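Local coordinates for DUF5618 domain-containing protein (Dyadobacter fermentans, PDB 3MFN) that is of unknown function but folds into a compact, mainly helical domain of the DUF5618 family, at residues K39-N44 with G70-S75; F79-Y84 with E143-W148. All coordinates share one frame; numbering follows the deposited sequence.

Contact 1 (K39-N44 with G70-S75); sequences KRYLNN and GHTAYS
Tyr41 lies against the 70-75 helix with one edge of its ring turned to the backbone. Its CD1 is 3.3 Å from the carbonyl oxygen of Thr72, which sits at the ring edge, near the ring plane, and CB of Tyr41 is almost as near the same oxygen. An aromatic C-H thus meets the carbonyl, a weakly polar contact that falls short of a hydrogen bond. With chi1 at -81°, CG of Tyr41 stands opposite its own carbonyl carbon, and the ring reaches along the neighbouring helix as far as Ser75, whose CB comes obliquely to within 3.9 Å of CE1 of Tyr41. The methyl of Thr72 makes the complementary contact: CG2 is anti to its backbone N and packs 3.4 Å from the carbonyl oxygen of Tyr41, and more loosely against CB of Asn44. The threonine hydroxyl instead turns back along its own helix and bonds to the carbonyl of Met68.

Helices 34-52 and 63-85 form an antiparallel pair in the helical bundle, their axes at 160° and only 7.5 Å apart in these segments. The small residue Ala73 lies where they come together, its CA 4.5 Å from that of Leu42. Leu42 leaves its backbone pointing away from the partner helix, yet the end of its side chain comes back and brings CD1 to 3.8 Å from CB of Ala73. Phe139 of helix 132-153 touches both residues, which places this apolar pair on the inward side of the contact. Ser75 directs its hydroxyl along its own helix, where OG donates to the carbonyl oxygen of His71 at 2.7 Å, from 46° out of the carbonyl plane; that oxygen also accepts from the backbone N of Ser75.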
loop_
_atom_site.group_PDB
_atom_site.type_symbol
_atom_site.label_atom_id
_atom_site.label_comp_id
_atom_site.label_asym_id
_atom_site.label_seq_id
_atom_site.Cartn_x
_atom_site.Cartn_y
_atom_site.Cartn_z
ATOM N N LYS A 39 -17.811 10.657 6.085
ATOM C CA LYS A 39 -17.805 9.474 6.925
ATOM C C LYS A 39 -18.839 8.453 6.419
ATOM O O LYS A 39 -18.606 7.270 6.602
ATOM C CB LYS A 39 -18.106 9.792 8.388
ATOM C CG LYS A 39 -17.072 10.665 9.024
ATOM C CD LYS A 39 -17.479 11.074 10.392
ATOM C CE LYS A 39 -16.469 12.044 11.008
ATOM N NZ LYS A 39 -16.963 12.521 12.295
ATOM N N ARG A 40 -19.939 8.912 5.799
ATOM C CA ARG A 40 -20.867 7.984 5.192
ATOM C C ARG A 40 -20.190 7.213 4.052
ATOM O O ARG A 40 -20.409 6.029 3.918
ATOM C CB ARG A 40 -22.156 8.677 4.761
ATOM C CG ARG A 40 -22.999 9.226 5.958
ATOM C CD ARG A 40 -23.219 8.165 7.043
ATOM N NE ARG A 40 -23.823 6.943 6.496
ATOM C CZ ARG A 40 -25.106 6.605 6.606
ATOM N NH1 ARG A 40 -25.522 5.482 6.028
ATOM N NH2 ARG A 40 -25.970 7.376 7.278
ATOM N N TYR A 41 -19.346 7.879 3.265
ATOM C CA TYR A 41 -18.611 7.220 2.172
ATOM C C TYR A 41 -17.657 6.181 2.769
ATOM O O TYR A 41 -17.560 5.046 2.282
ATOM C CB TYR A 41 -17.794 8.212 1.337
ATOM C CG TYR A 41 -18.491 9.006 0.267
ATOM C CD1 TYR A 41 -18.158 8.839 -1.054
ATOM C CD2 TYR A 41 -19.430 9.995 0.571
ATOM C CE1 TYR A 41 -18.732 9.575 -2.051
ATOM C CE2 TYR A 41 -20.055 10.790 -0.474
ATOM C CZ TYR A 41 -19.682 10.547 -1.779
ATOM O OH TYR A 41 -20.169 11.236 -2.853
ATOM N N LEU A 42 -16.919 6.582 3.792
ATOM C CA LEU A 42 -15.964 5.669 4.428
ATOM C C LEU A 42 -16.617 4.439 5.005
ATOM O O LEU A 42 -16.137 3.321 4.795
ATOM C CB LEU A 42 -15.150 6.396 5.490
ATOM C CG LEU A 42 -13.932 5.717 6.096
ATOM C CD1 LEU A 42 -12.925 5.188 5.037
ATOM C CD2 LEU A 42 -13.214 6.710 7.081
ATOM N N ASN A 43 -17.709 4.623 5.733
ATOM C CA ASN A 43 -18.417 3.496 6.313
ATOM C C ASN A 43 -19.125 2.655 5.313
ATOM O O ASN A 43 -19.180 1.394 5.459
ATOM C CB ASN A 43 -19.366 3.971 7.421
ATOM C CG ASN A 43 -18.569 4.479 8.646
ATOM O OD1 ASN A 43 -17.545 3.862 9.009
ATOM N ND2 ASN A 43 -18.995 5.585 9.244
ATOM N N ASN A 44 -19.628 3.289 4.256
ATOM C CA ASN A 44 -20.170 2.496 3.150
ATOM C C ASN A 44 -19.099 1.602 2.601
ATOM O O ASN A 44 -19.343 0.453 2.339
ATOM C CB ASN A 44 -20.713 3.365 1.998
ATOM C CG ASN A 44 -22.098 3.922 2.254
ATOM O OD1 ASN A 44 -22.658 4.537 1.364
ATOM N ND2 ASN A 44 -22.656 3.711 3.424
ATOM N N GLY A 70 -12.476 0.907 -2.386
ATOM C CA GLY A 70 -11.433 1.887 -2.441
ATOM C C GLY A 70 -11.840 3.221 -3.003
ATOM O O GLY A 70 -11.435 4.286 -2.482
ATOM N N HIS A 71 -12.543 3.189 -4.132
ATOM C CA HIS A 71 -12.959 4.401 -4.790
ATOM C C HIS A 71 -13.907 5.213 -3.884
ATOM O O HIS A 71 -13.716 6.458 -3.675
ATOM C CB HIS A 71 -13.656 4.085 -6.101
ATOM C CG HIS A 71 -14.117 5.295 -6.804
ATOM N ND1 HIS A 71 -13.232 6.209 -7.332
ATOM C CD2 HIS A 71 -15.356 5.830 -6.943
ATOM C CE1 HIS A 71 -13.912 7.231 -7.815
ATOM N NE2 HIS A 71 -15.209 6.993 -7.640
ATOM N N THR A 72 -14.841 4.501 -3.256
ATOM C CA THR A 72 -15.796 5.113 -2.381
ATOM C C THR A 72 -15.110 5.767 -1.151
ATOM O O THR A 72 -15.398 6.976 -0.808
ATOM C CB THR A 72 -16.851 4.080 -1.934
ATOM O OG1 THR A 72 -17.474 3.556 -3.080
ATOM C CG2 THR A 72 -17.962 4.707 -1.056
ATOM N N ALA A 73 -14.235 5.012 -0.484
ATOM C CA ALA A 73 -13.474 5.580 0.651
ATOM C C ALA A 73 -12.647 6.798 0.250
ATOM O O ALA A 73 -12.703 7.821 0.911
ATOM C CB ALA A 73 -12.568 4.522 1.304
ATOM N N TYR A 74 -11.884 6.699 -0.828
ATOM C CA TYR A 74 -11.124 7.787 -1.348
ATOM C C TYR A 74 -11.990 8.996 -1.739
ATOM O O TYR A 74 -11.623 10.134 -1.389
ATOM C CB TYR A 74 -10.301 7.364 -2.542
ATOM C CG TYR A 74 -9.358 8.451 -3.054
ATOM C CD1 TYR A 74 -8.313 8.897 -2.266
ATOM C CD2 TYR A 74 -9.511 9.010 -4.328
ATOM C CE1 TYR A 74 -7.453 9.859 -2.721
ATOM C CE2 TYR A 74 -8.628 9.948 -4.808
ATOM C CZ TYR A 74 -7.618 10.377 -3.984
ATOM O OH TYR A 74 -6.787 11.332 -4.404
ATOM N N SER A 75 -13.137 8.771 -2.378
ATOM C CA SER A 75 -14.062 9.844 -2.769
ATOM C C SER A 75 -14.603 10.532 -1.497
ATOM O O SER A 75 -14.851 11.743 -1.484
ATOM C CB SER A 75 -15.212 9.259 -3.609
ATOM O OG SER A 75 -14.688 8.740 -4.830
#

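Contact 2 (F79-Y84 with E143-W148)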
loop_
_atom_site.group_PDB
_atom_site.type_symbol
_atom_site.label_atom_id
_atom_site.label_comp_id
_atom_site.label_asym_id
_atom_site.label_seq_id
_atom_site.Cartn_x
_atom_site.Cartn_y
_atom_site.Cartn_z
ATOM N N PHE A 79 -14.282 14.405 -0.748
ATOM C CA PHE A 79 -15.461 15.167 -0.420
ATOM C C PHE A 79 -15.218 16.140 0.762
ATOM O O PHE A 79 -15.490 17.358 0.657
ATOM C CB PHE A 79 -16.623 14.210 -0.165
ATOM C CG PHE A 79 -17.964 14.886 -0.160
ATOM C CD1 PHE A 79 -18.418 15.542 0.973
ATOM C CD2 PHE A 79 -18.763 14.869 -1.292
ATOM C CE1 PHE A 79 -19.660 16.187 0.969
ATOM C CE2 PHE A 79 -20.012 15.488 -1.312
ATOM C CZ PHE A 79 -20.456 16.178 -0.179
ATOM N N ALA A 80 -14.635 15.641 1.852
ATOM C CA ALA A 80 -14.237 16.504 2.955
ATOM C C ALA A 80 -13.255 17.561 2.465
ATOM O O ALA A 80 -13.458 18.729 2.739
ATOM C CB ALA A 80 -13.634 15.690 4.143
ATOM N N LEU A 81 -12.218 17.162 1.717
ATOM C CA LEU A 81 -11.237 18.126 1.213
ATOM C C LEU A 81 -11.816 19.199 0.283
ATOM O O LEU A 81 -11.449 20.378 0.389
ATOM C CB LEU A 81 -10.021 17.436 0.575
ATOM C CG LEU A 81 -9.171 16.548 1.535
ATOM C CD1 LEU A 81 -8.078 15.798 0.812
ATOM C CD2 LEU A 81 -8.549 17.372 2.684
ATOM N N ASP A 82 -12.725 18.809 -0.598
ATOM C CA ASP A 82 -13.320 19.726 -1.564
ATOM C C ASP A 82 -14.133 20.765 -0.839
ATOM O O ASP A 82 -14.179 21.938 -1.254
ATOM C CB ASP A 82 -14.240 18.985 -2.535
ATOM C CG ASP A 82 -13.465 18.192 -3.560
ATOM O OD1 ASP A 82 -12.304 18.538 -3.760
ATOM O OD2 ASP A 82 -13.997 17.225 -4.152
ATOM N N HIS A 83 -14.785 20.332 0.237
ATOM C CA HIS A 83 -15.586 21.238 1.013
ATOM C C HIS A 83 -14.710 22.219 1.775
ATOM O O HIS A 83 -15.055 23.349 1.888
ATOM C CB HIS A 83 -16.566 20.553 1.981
ATOM C CG HIS A 83 -17.459 21.537 2.685
ATOM N ND1 HIS A 83 -18.701 21.894 2.204
ATOM C CD2 HIS A 83 -17.269 22.269 3.808
ATOM C CE1 HIS A 83 -19.239 22.802 2.999
ATOM N NE2 HIS A 83 -18.396 23.037 3.989
ATOM N N TYR A 84 -13.543 21.795 2.257
ATOM C CA TYR A 84 -12.660 22.701 3.007
ATOM C C TYR A 84 -11.900 23.704 2.100
ATOM O O TYR A 84 -11.774 24.895 2.424
ATOM C CB TYR A 84 -11.664 21.877 3.829
ATOM C CG TYR A 84 -10.699 22.690 4.673
ATOM C CD1 TYR A 84 -11.167 23.616 5.576
ATOM C CD2 TYR A 84 -9.326 22.503 4.593
ATOM C CE1 TYR A 84 -10.268 24.399 6.380
ATOM C CE2 TYR A 84 -8.426 23.265 5.386
ATOM C CZ TYR A 84 -8.912 24.209 6.267
ATOM O OH TYR A 84 -8.057 24.953 7.042
ATOM N N GLU A 143 -9.684 8.461 8.004
ATOM C CA GLU A 143 -10.391 9.105 9.099
ATOM C C GLU A 143 -9.557 10.231 9.715
ATOM O O GLU A 143 -10.086 11.220 10.176
ATOM C CB GLU A 143 -10.791 8.083 10.176
ATOM C CG GLU A 143 -11.602 8.671 11.314
ATOM C CD GLU A 143 -13.106 8.835 10.977
ATOM O OE1 GLU A 143 -13.560 8.393 9.892
ATOM O OE2 GLU A 143 -13.848 9.354 11.844
ATOM N N ILE A 144 -8.230 10.084 9.699
ATOM C CA ILE A 144 -7.351 11.142 10.161
ATOM C C ILE A 144 -7.532 12.402 9.355
ATOM O O ILE A 144 -7.605 13.512 9.903
ATOM C CB ILE A 144 -5.852 10.733 10.183
ATOM C CG1 ILE A 144 -5.549 9.823 11.377
ATOM C CG2 ILE A 144 -4.966 11.971 10.321
ATOM C CD1 ILE A 144 -4.103 9.164 11.309
ATOM N N ILE A 145 -7.633 12.242 8.053
ATOM C CA ILE A 145 -7.793 13.389 7.166
ATOM C C ILE A 145 -9.173 14.009 7.345
ATOM O O ILE A 145 -9.325 15.227 7.349
ATOM C CB ILE A 145 -7.638 13.013 5.655
ATOM C CG1 ILE A 145 -6.228 12.507 5.349
ATOM C CG2 ILE A 145 -7.955 14.233 4.800
ATOM C CD1 ILE A 145 -5.112 13.547 5.682
ATOM N N ILE A 146 -10.200 13.180 7.493
ATOM C CA ILE A 146 -11.548 13.742 7.659
ATOM C C ILE A 146 -11.633 14.497 8.988
ATOM O O ILE A 146 -12.223 15.572 9.034
ATOM C CB ILE A 146 -12.630 12.688 7.544
ATOM C CG1 ILE A 146 -12.639 12.144 6.114
ATOM C CG2 ILE A 146 -13.967 13.325 7.983
ATOM C CD1 ILE A 146 -13.389 10.857 5.841
ATOM N N ASP A 147 -11.027 13.969 10.046
ATOM C CA ASP A 147 -11.052 14.648 11.340
ATOM C C ASP A 147 -10.259 15.937 11.275
ATOM O O ASP A 147 -10.638 16.929 11.888
ATOM C CB ASP A 147 -10.439 13.793 12.448
ATOM C CG ASP A 147 -11.260 12.567 12.792
ATOM O OD1 ASP A 147 -12.437 12.383 12.332
ATOM O OD2 ASP A 147 -10.696 11.748 13.552
ATOM N N TRP A 148 -9.157 15.939 10.536
ATOM C CA TRP A 148 -8.376 17.166 10.386
ATOM C C TRP A 148 -9.248 18.283 9.772
ATOM O O TRP A 148 -9.272 19.427 10.260
ATOM C CB TRP A 148 -7.144 16.884 9.516
ATOM C CG TRP A 148 -6.317 18.079 9.239
ATOM C CD1 TRP A 148 -5.331 18.595 10.029
ATOM C CD2 TRP A 148 -6.360 18.908 8.068
ATOM N NE1 TRP A 148 -4.747 19.686 9.412
ATOM C CE2 TRP A 148 -5.358 19.892 8.210
ATOM C CE3 TRP A 148 -7.112 18.882 6.881
ATOM C CZ2 TRP A 148 -5.135 20.883 7.252
ATOM C CZ3 TRP A 148 -6.880 19.875 5.916
ATOM C CH2 TRP A 148 -5.899 20.865 6.121
#
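The 79-84 and 143-148 helical segments run nearly parallel, their axes 23° apart in direction and 9.5 Å apart at closest approach, with the CA atoms of Ala80 and Ile146 the nearest pair across them. In the helical bundle this pairs helix 63-85 with the C-terminal helix 132-153, and the contact between them is buried and made by apolar and aromatic side chains. At the register point the methyl of Ala80 points at the partner helix and meets CG1 of Ile146 at 4.2 Å. One residue further along, Leu81 leaves its helix to the side and then leans across, so that CD2 packs 3.8 Å from CG2 of Ile145; the two branched side chains cross obliquely. Helix 107-126 covers this side of the interface, with Phe113 against Leu81 and Ile109 against both Ile145 and Trp148.

The aromatic residues meet nearer the C-terminal ends of the two segments. Tyr84 and Trp148 both carry CG anti to the backbone N. Tyr84 points at the partner helix, whereas Trp148 starts off to the side and brings the six-membered end of its indole round to the tyrosine ring. The two side chains cross at about a right angle, their planes at 86° and the centroids of the tyrosine ring and the six-membered indole ring 5.4 Å apart. Beyond this pair, the Tyr84 hydroxyl is hydrogen-bonded to Gln105 OE1 and Arg152 NE, which gives the polar end of the ring two partners. The ring carbons themselves come closest where CE2 of Tyr84 lies 3.6 Å from CH2 of Trp148.

How the contacts relate
Helix 63-85 is common to both contacts: it pairs antiparallel with helix 34-52 in contact 1 and, further along, nearly parallel with helix 132-153 in contact 2. The two centres are about 12 Å apart, and the contacts touch directly. CE of Lys39 lies 4.1 Å from CG2 of Ile146, so helix 34-52 also rests on helix 132-153 and the three helices pack mutually. Phe79, on helix 63-85, brings CD2 to 4.2 Å from OH of Tyr41, on helix 34-52. The axes are closer in contact 1 than in contact 2, 7.5 Å against 9.5 Å, yet contact 1 is only partly buried, whereas contact 2 is buried.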